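Local coordinates for prohead core protein protease (Enterobacteria phage T4, PDB 5JBL) that processes prohead proteins as a serine protease of the inner core during phage capsid maturation, after activating itself by autocatalytic cleavage, at residues C[61-66]-C[184-189]; C[121-124]-C[129-132]; C[36-41]-C[149-154]; C[74-79]-C[178-183]; C[135-138]-C[143-146]. The protein carries 3 engineered substitutions. All blocks are in the same frame, centred on the assembly; numbering follows the deposited sequence.

Contact 1 (C[61-66]-C[184-189]). Engineered in segment 61-66: Leu64 (natural residue Met).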
# COMPACT_ATOMS: atom_id res chain seq x y z
N GLY C 61 -11.58 18.18 -21.53
CA GLY C 61 -11.53 18.02 -22.98
C GLY C 61 -12.48 16.91 -23.41
O GLY C 61 -13.45 16.61 -22.73
N ILE C 62 -12.15 16.32 -24.56
CA ILE C 62 -13.00 15.28 -25.13
C ILE C 62 -12.93 14.03 -24.27
O ILE C 62 -11.85 13.46 -24.06
CB ILE C 62 -12.59 14.98 -26.58
CG1 ILE C 62 -12.93 16.19 -27.46
CG2 ILE C 62 -13.26 13.70 -27.07
CD1 ILE C 62 -12.41 16.07 -28.88
N PHE C 63 -14.08 13.59 -23.77
CA PHE C 63 -14.14 12.37 -22.99
C PHE C 63 -14.74 11.19 -23.74
O PHE C 63 -14.42 10.05 -23.42
CB PHE C 63 -14.94 12.58 -21.70
CG PHE C 63 -14.24 13.41 -20.63
CD1 PHE C 63 -12.91 13.78 -20.77
CD2 PHE C 63 -14.93 13.82 -19.50
CE1 PHE C 63 -12.27 14.54 -19.78
CE2 PHE C 63 -14.31 14.56 -18.51
CZ PHE C 63 -12.97 14.93 -18.65
N LEU C 64 -15.62 11.44 -24.71
CA LEU C 64 -16.21 10.40 -25.55
C LEU C 64 -16.55 11.02 -26.90
O LEU C 64 -16.70 12.24 -27.03
CB LEU C 64 -17.49 9.80 -24.93
CG LEU C 64 -17.40 9.13 -23.55
CD1 LEU C 64 -17.72 10.14 -22.46
CD2 LEU C 64 -18.32 7.93 -23.46
N GLN C 65 -16.70 10.16 -27.91
CA GLN C 65 -17.00 10.62 -29.26
C GLN C 65 -18.05 9.74 -29.91
O GLN C 65 -17.94 8.52 -29.87
CB GLN C 65 -15.75 10.61 -30.13
CG GLN C 65 -14.69 11.56 -29.66
CD GLN C 65 -13.51 11.56 -30.58
OE1 GLN C 65 -12.65 10.67 -30.50
NE2 GLN C 65 -13.46 12.52 -31.50
N ALA C 66 -19.04 10.38 -30.53
CA ALA C 66 -20.08 9.71 -31.30
C ALA C 66 -19.73 9.74 -32.78
O ALA C 66 -18.97 10.60 -33.25
CB ALA C 66 -21.44 10.39 -31.09
N VAL C 184 -19.04 4.43 -16.21
CA VAL C 184 -17.94 5.27 -15.73
C VAL C 184 -17.51 6.15 -16.89
O VAL C 184 -17.07 5.64 -17.92
CB VAL C 184 -16.74 4.45 -15.22
CG1 VAL C 184 -15.62 5.39 -14.77
CG2 VAL C 184 -17.17 3.52 -14.09
N GLY C 185 -17.64 7.47 -16.72
CA GLY C 185 -17.36 8.37 -17.83
C GLY C 185 -15.88 8.47 -18.17
O GLY C 185 -15.51 8.56 -19.34
N VAL C 186 -15.01 8.48 -17.14
CA VAL C 186 -13.57 8.66 -17.34
C VAL C 186 -12.79 7.85 -16.31
O VAL C 186 -12.97 8.02 -15.10
CB VAL C 186 -13.13 10.13 -17.23
CG1 VAL C 186 -11.58 10.20 -17.16
CG2 VAL C 186 -13.65 10.92 -18.40
N ASP C 187 -11.88 7.00 -16.80
CA ASP C 187 -10.71 6.52 -16.08
C ASP C 187 -9.47 7.13 -16.72
O ASP C 187 -9.40 7.25 -17.95
CB ASP C 187 -10.57 4.99 -16.14
CG ASP C 187 -11.66 4.25 -15.41
OD1 ASP C 187 -12.01 4.63 -14.26
OD2 ASP C 187 -12.14 3.24 -15.97
N ALA C 188 -8.46 7.47 -15.92
CA ALA C 188 -7.19 7.89 -16.51
C ALA C 188 -6.36 6.67 -16.85
O ALA C 188 -6.21 5.75 -16.04
CB ALA C 188 -6.43 8.82 -15.55
N VAL C 189 -5.84 6.63 -18.08
CA VAL C 189 -5.15 5.45 -18.60
C VAL C 189 -3.91 5.87 -19.37
O VAL C 189 -3.80 6.99 -19.86
CB VAL C 189 -6.08 4.59 -19.50
CG1 VAL C 189 -7.23 4.07 -18.69
CG2 VAL C 189 -6.60 5.41 -20.71
O HOH W 1 -13.32 8.66 -21.28
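Val186 sets its CG2 methyl on one face of the Phe63 ring, 3.5 Å from the ring centroid and 19° off the ring normal, in a CH-pi contact displaced toward the rim, where CD2 of Phe63 lies 3.4 Å from CG2 of Val186. The valine reaches the ring because CG1 stands anti to its backbone N (chi1 169°), which leaves CG2 anti to the carbonyl carbon and aimed across the gap; the two side chains meet at about a right angle. Phe63 and Leu64 form a classic beta bulge opposite Val129, so two successive residues of strand 53-65 face one residue of strand 128-135. The packing of Phe63 on Val186 joins the sheet of strand 53-65 to the sheet of strand 181-189, with Val186 also packing on Val158, Ile117 and Ile119. No direct hydrogen bond crosses here. Instead one water donates to both carbonyl groups, 2.8 Å from O of Phe63 and 2.9 Å from O of Gly185, pairing two buried acceptors that could not bond to each other. Leu64, an engineered residue (Met in the natural protein), brings CD1 to 4.1 Å from O of Gly185, a looser approach beside the water bridge.

Contact 2 (C[121-124]-C[129-132])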
# COMPACT_ATOMS: atom_id res chain seq x y z
N ASP C 121 -18.69 17.96 -14.74
CA ASP C 121 -19.60 18.48 -15.76
C ASP C 121 -19.28 17.79 -17.07
O ASP C 121 -18.14 17.39 -17.31
CB ASP C 121 -19.48 20.00 -15.91
CG ASP C 121 -20.73 20.63 -16.54
OD1 ASP C 121 -20.81 21.88 -16.58
OD2 ASP C 121 -21.63 19.89 -16.98
N MET C 122 -20.30 17.61 -17.88
CA MET C 122 -20.14 17.06 -19.22
C MET C 122 -21.05 17.83 -20.14
O MET C 122 -22.11 18.29 -19.73
CB MET C 122 -20.47 15.55 -19.31
CG MET C 122 -19.50 14.66 -18.55
SD MET C 122 -19.94 12.91 -18.56
CE MET C 122 -19.44 12.44 -20.19
N TRP C 123 -20.62 18.01 -21.39
CA TRP C 123 -21.45 18.74 -22.34
C TRP C 123 -21.08 18.29 -23.75
O TRP C 123 -20.04 17.68 -23.97
CB TRP C 123 -21.29 20.26 -22.17
CG TRP C 123 -19.89 20.80 -22.41
CD1 TRP C 123 -19.42 21.37 -23.55
CD2 TRP C 123 -18.81 20.84 -21.46
NE1 TRP C 123 -18.11 21.75 -23.39
CE2 TRP C 123 -17.71 21.43 -22.12
CE3 TRP C 123 -18.66 20.42 -20.14
CZ2 TRP C 123 -16.48 21.63 -21.49
CZ3 TRP C 123 -17.43 20.60 -19.51
CH2 TRP C 123 -16.35 21.19 -20.19
N TRP C 124 -21.99 18.56 -24.69
CA TRP C 124 -21.80 18.18 -26.09
C TRP C 124 -21.25 19.34 -26.91
O TRP C 124 -21.60 20.50 -26.68
CB TRP C 124 -23.12 17.69 -26.71
CG TRP C 124 -23.53 16.29 -26.30
CD1 TRP C 124 -24.29 15.94 -25.22
CD2 TRP C 124 -23.22 15.05 -26.99
NE1 TRP C 124 -24.47 14.57 -25.19
CE2 TRP C 124 -23.82 14.00 -26.26
CE3 TRP C 124 -22.49 14.74 -28.14
CZ2 TRP C 124 -23.72 12.67 -26.63
CZ3 TRP C 124 -22.39 13.40 -28.52
CH2 TRP C 124 -23.01 12.38 -27.77
N VAL C 129 -18.29 14.54 -26.79
CA VAL C 129 -18.71 14.79 -25.41
C VAL C 129 -17.51 15.39 -24.70
O VAL C 129 -16.47 14.74 -24.57
CB VAL C 129 -19.20 13.51 -24.72
CG1 VAL C 129 -19.80 13.84 -23.37
CG2 VAL C 129 -20.20 12.79 -25.61
N TYR C 130 -17.62 16.64 -24.26
CA TYR C 130 -16.57 17.25 -23.46
C TYR C 130 -16.89 17.09 -21.98
O TYR C 130 -18.03 16.89 -21.59
CB TYR C 130 -16.41 18.74 -23.79
CG TYR C 130 -15.62 18.99 -25.06
CD1 TYR C 130 -16.17 18.74 -26.31
CD2 TYR C 130 -14.30 19.43 -25.00
CE1 TYR C 130 -15.45 18.96 -27.47
CE2 TYR C 130 -13.56 19.64 -26.15
CZ TYR C 130 -14.15 19.41 -27.39
OH TYR C 130 -13.42 19.62 -28.54
N GLY C 131 -15.86 17.19 -21.14
CA GLY C 131 -16.16 17.21 -19.73
C GLY C 131 -15.02 17.83 -18.95
O GLY C 131 -13.94 18.09 -19.47
N ARG C 132 -15.28 18.04 -17.67
CA ARG C 132 -14.26 18.54 -16.76
C ARG C 132 -14.19 17.58 -15.58
O ARG C 132 -15.22 17.26 -14.98
CB ARG C 132 -14.59 19.97 -16.30
CG ARG C 132 -13.47 20.61 -15.51
CD ARG C 132 -13.79 22.05 -15.12
NE ARG C 132 -14.67 22.09 -13.96
CZ ARG C 132 -15.98 22.34 -14.03
NH1 ARG C 132 -16.55 22.58 -15.20
NH2 ARG C 132 -16.70 22.35 -12.91
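Trp123 and Tyr130 face each other as a hydrogen-bonded pair of the antiparallel hairpin formed by strands 115-125 and 128-135. Their backbones exchange two bonds: N of Trp123 donates to O of Tyr130 at 2.8 Å, and N of Tyr130 donates to O of Trp123 at 2.6 Å. A third bond runs from N of Arg132 to O of Asp121, while Met122 opposite Gly131 and Trp124 opposite Val129 are non-hydrogen-bonded pairs.

CH-pi contacts lie on both faces of the hairpin. With CG of Trp123 between its backbone N and carbonyl carbon (chi1 62°), the indole folds across the neighbouring strand, and CB of Tyr130 lies over its five-membered ring, 3.7 Å from the centroid. The phenol itself is slid aside, its plane only 20° from the indole but barely overlapping it. On the face bearing Met122, CG2 of Val129 stands over the six-membered ring of Trp124, 3.5 Å from its centroid and 10° off the normal. The other methyl of this valine, CG1, meets CE of Met122 at a tight 3.5 Å, brought there by the bend at the end of the methionine chain.

Charge plays a smaller part: NH1 of Arg132 stays 4.5 Å from OD1 of Asp121, beyond a salt bridge, and the guanidinium pairs with Glu120 through NH2.

Helix 78-93 packs on the Met122 and Trp124 face through Tyr88, Leu81, Glu82 and Val85, while strand 53-65 continues the sheet beyond strand 128-135.

Contact 3 (C[36-41]-C[149-154])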
# COMPACT_ATOMS: atom_id res chain seq x y z
N ILE C 36 -5.02 20.48 -19.31
CA ILE C 36 -4.75 20.16 -17.92
C ILE C 36 -4.53 21.48 -17.20
O ILE C 36 -3.68 22.28 -17.62
CB ILE C 36 -3.52 19.25 -17.78
CG1 ILE C 36 -3.80 17.90 -18.46
CG2 ILE C 36 -3.11 19.14 -16.31
CD1 ILE C 36 -2.60 17.01 -18.56
N ILE C 37 -5.31 21.74 -16.16
CA ILE C 37 -5.33 23.03 -15.49
C ILE C 37 -5.05 22.82 -14.00
O ILE C 37 -5.85 22.21 -13.30
CB ILE C 37 -6.67 23.76 -15.69
CG1 ILE C 37 -6.99 23.91 -17.18
CG2 ILE C 37 -6.62 25.12 -15.06
CD1 ILE C 37 -7.95 22.87 -17.71
N ASP C 38 -3.92 23.35 -13.54
CA ASP C 38 -3.45 23.14 -12.17
C ASP C 38 -3.53 24.45 -11.40
O ASP C 38 -3.02 25.47 -11.86
CB ASP C 38 -2.02 22.62 -12.18
CG ASP C 38 -1.59 22.05 -10.83
OD1 ASP C 38 -2.41 21.94 -9.89
OD2 ASP C 38 -0.40 21.69 -10.73
N GLY C 39 -4.15 24.40 -10.22
CA GLY C 39 -4.02 25.47 -9.25
C GLY C 39 -4.97 26.64 -9.40
O GLY C 39 -4.74 27.67 -8.75
N VAL C 40 -6.01 26.53 -10.21
CA VAL C 40 -6.96 27.64 -10.33
C VAL C 40 -7.77 27.73 -9.05
O VAL C 40 -8.38 26.73 -8.63
CB VAL C 40 -7.86 27.48 -11.55
CG1 VAL C 40 -8.98 28.51 -11.50
CG2 VAL C 40 -7.05 27.69 -12.82
N PRO C 41 -7.77 28.87 -8.36
CA PRO C 41 -8.54 29.01 -7.11
C PRO C 41 -10.01 29.24 -7.43
O PRO C 41 -10.42 30.32 -7.87
CB PRO C 41 -7.90 30.24 -6.44
CG PRO C 41 -6.61 30.49 -7.21
CD PRO C 41 -6.91 30.04 -8.60
N ASN C 149 1.96 12.16 -11.20
CA ASN C 149 2.33 11.84 -12.58
C ASN C 149 2.12 13.06 -13.47
O ASN C 149 2.98 13.40 -14.29
CB ASN C 149 1.48 10.68 -13.13
CG ASN C 149 1.85 9.31 -12.57
OD1 ASN C 149 2.68 9.17 -11.66
ND2 ASN C 149 1.22 8.28 -13.13
N ILE C 150 0.96 13.70 -13.34
CA ILE C 150 0.65 14.88 -14.15
C ILE C 150 1.63 16.01 -13.85
O ILE C 150 2.12 16.68 -14.77
CB ILE C 150 -0.81 15.33 -13.91
CG1 ILE C 150 -1.78 14.36 -14.58
CG2 ILE C 150 -1.03 16.72 -14.41
CD1 ILE C 150 -3.25 14.56 -14.14
N ARG C 151 1.95 16.24 -12.57
CA ARG C 151 2.87 17.33 -12.29
C ARG C 151 4.29 17.00 -12.72
O ARG C 151 5.08 17.93 -12.96
CB ARG C 151 2.83 17.71 -10.80
CG ARG C 151 1.49 18.36 -10.46
CD ARG C 151 1.41 18.94 -9.09
NE ARG C 151 0.10 19.57 -8.93
CZ ARG C 151 -0.86 19.14 -8.13
NH1 ARG C 151 -0.67 18.08 -7.36
NH2 ARG C 151 -2.02 19.79 -8.07
N ALA C 152 4.62 15.72 -12.89
CA ALA C 152 5.90 15.40 -13.49
C ALA C 152 5.88 15.55 -15.00
O ALA C 152 6.92 15.44 -15.64
CB ALA C 152 6.31 13.97 -13.10
N GLY C 153 4.71 15.78 -15.60
CA GLY C 153 4.62 16.01 -17.02
C GLY C 153 3.72 15.05 -17.78
O GLY C 153 3.48 15.27 -18.97
N TRP C 154 3.18 14.01 -17.15
CA TRP C 154 2.34 13.06 -17.86
C TRP C 154 1.07 13.73 -18.40
O TRP C 154 0.40 14.49 -17.69
CB TRP C 154 1.94 11.91 -16.93
CG TRP C 154 1.21 10.77 -17.62
CD1 TRP C 154 1.48 10.28 -18.87
CD2 TRP C 154 0.12 9.99 -17.11
NE1 TRP C 154 0.63 9.24 -19.16
CE2 TRP C 154 -0.21 9.03 -18.10
CE3 TRP C 154 -0.61 10.00 -15.91
CZ2 TRP C 154 -1.24 8.11 -17.93
CZ3 TRP C 154 -1.62 9.07 -15.73
CH2 TRP C 154 -1.94 8.15 -16.74
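Asp38 and Arg151 meet in a bidentate salt bridge near the C-terminal part of helix 142-151. The arginine presents its side: NE donates to OD2 of Asp38 at 2.8 Å, and NH2 donates to OD1 of Asp38, also at 2.8 Å. Both bonds are nearly straight, and both oxygens lie close to the guanidinium plane. Seen from the aspartate, each nitrogen comes on the syn side but well out of the carboxylate plane, since the two flat groups are turned 32° against each other. Arg151 gets there with a chain extended from CG to NE, while Asp38 holds its carboxylate opposite the backbone N (chi1 -165°). Two bonds fix the rotation of the guanidinium, and its NH1 is taken by Glu137 in a second salt bridge, so the arginine lies between two acids and probably keeps its charge.

Ile36, two residues earlier on the same side of strand 35-38, supplies the apolar half. Its CG2 methyl touches CG2 of Ile150 at 3.7 Å, and its CD1 approaches O of Trp154 at 4.0 Å. The helix closes between these points in a Schellman motif, with Gly153 at positive phi.

Segment 149-154 belongs to the homomultimerization region: a second subunit of the pentamer bonds to it, its Lys54 to O of Arg151 and its Gln97 to NE1 of Trp154. Within the subunit, strand 53-65 pairs with strand 35-38 and touches both halves of the contact, Leu57 meeting Ile36, Asp38 and Arg151, and Ile59 meeting Ile150.

Contact 4 (C[74-79]-C[178-183])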
# COMPACT_ATOMS: atom_id res chain seq x y z
N ARG C 74 -15.10 0.42 -32.84
CA ARG C 74 -16.50 0.54 -32.46
C ARG C 74 -17.00 1.95 -32.74
O ARG C 74 -16.27 2.92 -32.54
CB ARG C 74 -16.69 0.22 -30.97
CG ARG C 74 -16.35 -1.19 -30.63
CD ARG C 74 -16.21 -1.34 -29.14
NE ARG C 74 -15.80 -2.69 -28.80
CZ ARG C 74 -15.38 -3.06 -27.59
NH1 ARG C 74 -15.32 -2.16 -26.61
NH2 ARG C 74 -15.04 -4.32 -27.37
N LEU C 75 -18.24 2.05 -33.17
CA LEU C 75 -18.87 3.33 -33.44
C LEU C 75 -20.08 3.47 -32.53
O LEU C 75 -20.93 2.56 -32.48
CB LEU C 75 -19.29 3.44 -34.92
CG LEU C 75 -19.91 4.75 -35.40
CD1 LEU C 75 -19.54 4.99 -36.85
CD2 LEU C 75 -21.43 4.77 -35.25
N TYR C 76 -20.18 4.61 -31.83
CA TYR C 76 -21.33 4.90 -30.99
C TYR C 76 -22.28 5.83 -31.74
O TYR C 76 -21.92 7.00 -31.96
CB TYR C 76 -20.89 5.54 -29.67
CG TYR C 76 -20.24 4.58 -28.71
CD1 TYR C 76 -18.97 4.06 -28.96
CD2 TYR C 76 -20.89 4.18 -27.56
CE1 TYR C 76 -18.38 3.16 -28.09
CE2 TYR C 76 -20.32 3.30 -26.69
CZ TYR C 76 -19.06 2.80 -26.95
OH TYR C 76 -18.53 1.91 -26.05
N PRO C 77 -23.46 5.39 -32.16
CA PRO C 77 -24.39 6.30 -32.84
C PRO C 77 -24.81 7.45 -31.93
O PRO C 77 -24.92 7.29 -30.71
CB PRO C 77 -25.58 5.40 -33.20
CG PRO C 77 -24.99 4.00 -33.27
CD PRO C 77 -23.93 3.99 -32.18
N LYS C 78 -25.04 8.63 -32.54
CA LYS C 78 -25.20 9.83 -31.72
C LYS C 78 -26.42 9.74 -30.80
O LYS C 78 -26.34 10.12 -29.63
CB LYS C 78 -25.31 11.08 -32.60
CG LYS C 78 -25.28 12.34 -31.73
CD LYS C 78 -25.03 13.62 -32.49
CE LYS C 78 -24.79 14.77 -31.53
NZ LYS C 78 -24.87 16.08 -32.23
N ARG C 79 -27.54 9.26 -31.32
CA ARG C 79 -28.76 9.16 -30.51
C ARG C 79 -28.54 8.25 -29.31
O ARG C 79 -29.04 8.52 -28.21
CB ARG C 79 -29.91 8.67 -31.39
CG ARG C 79 -31.29 8.65 -30.76
CD ARG C 79 -32.35 8.33 -31.82
NE ARG C 79 -33.60 7.85 -31.24
CZ ARG C 79 -34.66 7.46 -31.95
NH1 ARG C 79 -34.62 7.48 -33.28
NH2 ARG C 79 -35.75 7.04 -31.33
N GLU C 178 -28.70 -0.23 -29.50
CA GLU C 178 -29.56 0.57 -28.64
C GLU C 178 -29.55 0.00 -27.23
O GLU C 178 -29.46 -1.21 -27.02
CB GLU C 178 -30.99 0.58 -29.23
CG GLU C 178 -31.92 1.61 -28.63
CD GLU C 178 -33.32 1.56 -29.23
OE1 GLU C 178 -33.51 0.86 -30.25
OE2 GLU C 178 -34.23 2.24 -28.70
N GLY C 179 -29.61 0.89 -26.25
CA GLY C 179 -29.60 0.47 -24.86
C GLY C 179 -28.27 0.55 -24.17
O GLY C 179 -28.18 0.15 -23.00
N PHE C 180 -27.22 1.03 -24.84
CA PHE C 180 -25.93 1.20 -24.20
C PHE C 180 -26.07 2.03 -22.94
O PHE C 180 -26.78 3.03 -22.91
CB PHE C 180 -24.93 1.89 -25.14
CG PHE C 180 -23.65 2.29 -24.45
CD1 PHE C 180 -23.41 3.61 -24.10
CD2 PHE C 180 -22.70 1.33 -24.14
CE1 PHE C 180 -22.25 3.97 -23.47
CE2 PHE C 180 -21.52 1.68 -23.51
CZ PHE C 180 -21.29 3.00 -23.17
N LYS C 181 -25.38 1.60 -21.88
CA LYS C 181 -25.43 2.30 -20.61
C LYS C 181 -24.01 2.70 -20.23
O LYS C 181 -23.10 1.86 -20.21
CB LYS C 181 -26.06 1.42 -19.52
CG LYS C 181 -25.97 2.02 -18.13
CD LYS C 181 -26.65 1.15 -17.09
CE LYS C 181 -26.82 1.88 -15.76
NZ LYS C 181 -27.10 0.93 -14.65
N LEU C 182 -23.81 3.98 -19.95
CA LEU C 182 -22.51 4.49 -19.54
C LEU C 182 -22.39 4.35 -18.02
O LEU C 182 -23.20 4.90 -17.29
CB LEU C 182 -22.36 5.95 -19.97
CG LEU C 182 -21.01 6.61 -19.68
CD1 LEU C 182 -19.92 5.89 -20.47
CD2 LEU C 182 -21.06 8.08 -20.07
N THR C 183 -21.39 3.62 -17.55
CA THR C 183 -21.27 3.41 -16.11
C THR C 183 -20.11 4.16 -15.47
O THR C 183 -20.17 4.46 -14.28
CB THR C 183 -21.16 1.91 -15.77
OG1 THR C 183 -20.01 1.34 -16.41
CG2 THR C 183 -22.41 1.17 -16.23
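A T-shaped aromatic pair, Tyr76 edge against Phe180 face, joins the connection that leads into helix 78-93 to the chain entering strand 181-189. The pair is buried, and the two residues make the whole of the contact between segments 74-79 and 178-183. The ring planes stand at 82° and the centroids are 5.0 Å apart, close to a perpendicular stack. Tyr76 offers its CE2 corner, which sits over the centre of the Phe180 ring, 3.6 Å above its plane; the shortest approach is 3.7 Å, between CE2 of Tyr76 and CZ of Phe180. The phenol oxygen follows along the same edge, with OH of Tyr76 3.9 Å from CE2 of Phe180. Phe180 swings its ring inward by placing CG opposite the backbone N (chi1 171°), whereas Tyr76, with CG beside its own N (chi1 -73°), points its ring toward the phenylalanine from just before Pro77, the N-cap residue of the helix.

Leu26 of strand 24-29 packs on both rings, and the helix adds Leu81 to the tyrosine and Ile80 and Ala84 to the phenylalanine.

The C-H edge of the phenol, slightly positive, meets the electron-rich face of the phenylalanine, a favourable electrostatic match. The hydroxyl at its end bonds to OE2 of Glu28, the same oxygen that takes a salt bridge from Arg74. Glu28 precedes an inferred autolysis bond, so this arrangement is consistent with a pocket holding the glutamate of the L/I-X-E cleavage motif, here filled by the N-terminal part that blocks the catalytic centre.

Contact 5 (C[135-138]-C[143-146])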
# COMPACT_ATOMS: atom_id res chain seq x y z
N VAL C 135 -9.03 16.04 -10.26
CA VAL C 135 -8.18 14.98 -9.72
C VAL C 135 -8.30 14.99 -8.20
O VAL C 135 -8.27 16.05 -7.57
CB VAL C 135 -6.73 15.17 -10.18
CG1 VAL C 135 -5.82 14.12 -9.53
CG2 VAL C 135 -6.64 15.07 -11.68
N ILE C 136 -8.50 13.81 -7.61
CA ILE C 136 -8.65 13.71 -6.16
C ILE C 136 -7.27 13.81 -5.52
O ILE C 136 -6.37 13.03 -5.84
CB ILE C 136 -9.34 12.39 -5.77
CG1 ILE C 136 -10.72 12.34 -6.43
CG2 ILE C 136 -9.41 12.26 -4.24
CD1 ILE C 136 -11.41 10.99 -6.38
N GLU C 137 -7.06 14.80 -4.66
CA GLU C 137 -5.76 14.95 -4.02
C GLU C 137 -5.89 14.83 -2.51
O GLU C 137 -6.95 15.11 -1.94
CB GLU C 137 -5.12 16.29 -4.38
CG GLU C 137 -4.73 16.38 -5.85
CD GLU C 137 -3.82 17.55 -6.10
OE1 GLU C 137 -2.63 17.44 -5.72
OE2 GLU C 137 -4.30 18.59 -6.62
N GLY C 138 -4.79 14.42 -1.87
CA GLY C 138 -4.73 14.24 -0.43
C GLY C 138 -5.12 12.86 0.05
O GLY C 138 -5.27 12.67 1.26
N GLY C 143 -5.46 9.03 -6.40
CA GLY C 143 -5.59 10.43 -6.78
C GLY C 143 -4.26 11.16 -6.71
O GLY C 143 -3.87 11.89 -7.63
N ASP C 144 -3.55 11.00 -5.59
CA ASP C 144 -2.22 11.61 -5.45
C ASP C 144 -1.25 11.05 -6.46
O ASP C 144 -0.36 11.77 -6.92
CB ASP C 144 -1.67 11.38 -4.04
CG ASP C 144 -2.18 12.40 -3.04
OD1 ASP C 144 -2.62 13.50 -3.47
OD2 ASP C 144 -2.11 12.10 -1.82
N LYS C 145 -1.38 9.77 -6.82
CA LYS C 145 -0.51 9.20 -7.84
C LYS C 145 -0.77 9.86 -9.18
O LYS C 145 0.18 10.24 -9.89
CB LYS C 145 -0.73 7.68 -7.94
CG LYS C 145 0.14 6.96 -8.98
CD LYS C 145 1.58 6.95 -8.56
CE LYS C 145 2.48 6.28 -9.57
NZ LYS C 145 3.63 7.19 -9.80
N LEU C 146 -2.04 9.98 -9.57
CA LEU C 146 -2.38 10.67 -10.81
C LEU C 146 -1.87 12.11 -10.79
O LEU C 146 -1.24 12.58 -11.75
CB LEU C 146 -3.89 10.63 -11.03
CG LEU C 146 -4.46 11.44 -12.20
CD1 LEU C 146 -3.84 11.02 -13.54
CD2 LEU C 146 -5.95 11.22 -12.20
O HOH W 2 -1.26 15.68 -4.08
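Asp144 holds CG beside its backbone N (chi1 -83°), which turns the carboxylate back to the chain before the helix, where its OD1 accepts the N-H of Gly138. This bond is short and fairly straight, 2.8 Å from N of Gly138 to OD1 of Asp144 with 166° at the hydrogen, and the donor arrives on the syn side, 34° out of the carboxylate plane. The other oxygen, OD2, takes the backbone N of His140, so one carboxylate grips the connecting loop at two points. This loop links strand 128-135 to helix 142-151, and Asp139 within it accepts bonds from N of Gly143 and N of Asp144 in the first turn. A water lies between two acids, 2.8 Å from OE1 of Glu137 and 2.6 Å from OD1 of Asp144, with more acceptors in reach than it has protons; OE1 of Glu137 also forms a salt bridge with NH1 of Arg151. Beside these polar groups, Val135 and Leu146 meet obliquely: CD2 of Leu146 lies 3.9 Å from CG1 of Val135 and equally near CG2 of that valine. All but Val135 belongs to the homomultimerization region, and Lys145, directed away from the loop, forms a salt bridge with Asp139 of a second subunit.

Contacts 1 and 2 share a sheet and lie about 9 Å apart between centres, joined by probable hydrogen bonds from Phe63 N to Val129 O and from Val129 N to Leu64 O, 2.8 Å each. Contact 4, about 13 Å from contact 1 centre to centre, uses the same strand 181-189, and Leu64 CD2 meets Leu182 CD1 at 4.0 Å. Contacts 3 and 5 form the subunit-facing end: their centres are about 11 Å apart, and Arg151 NH1 to Glu137 OE1 at 2.6 Å joins them. About 31 Å separates the centres of contacts 3 and 4, on opposite sides of the chain's centre. The side chain of the changed active-site residue Ala159 is about 7 Å from that of Val186 and about 10 Å from those of Tyr76 and Trp154.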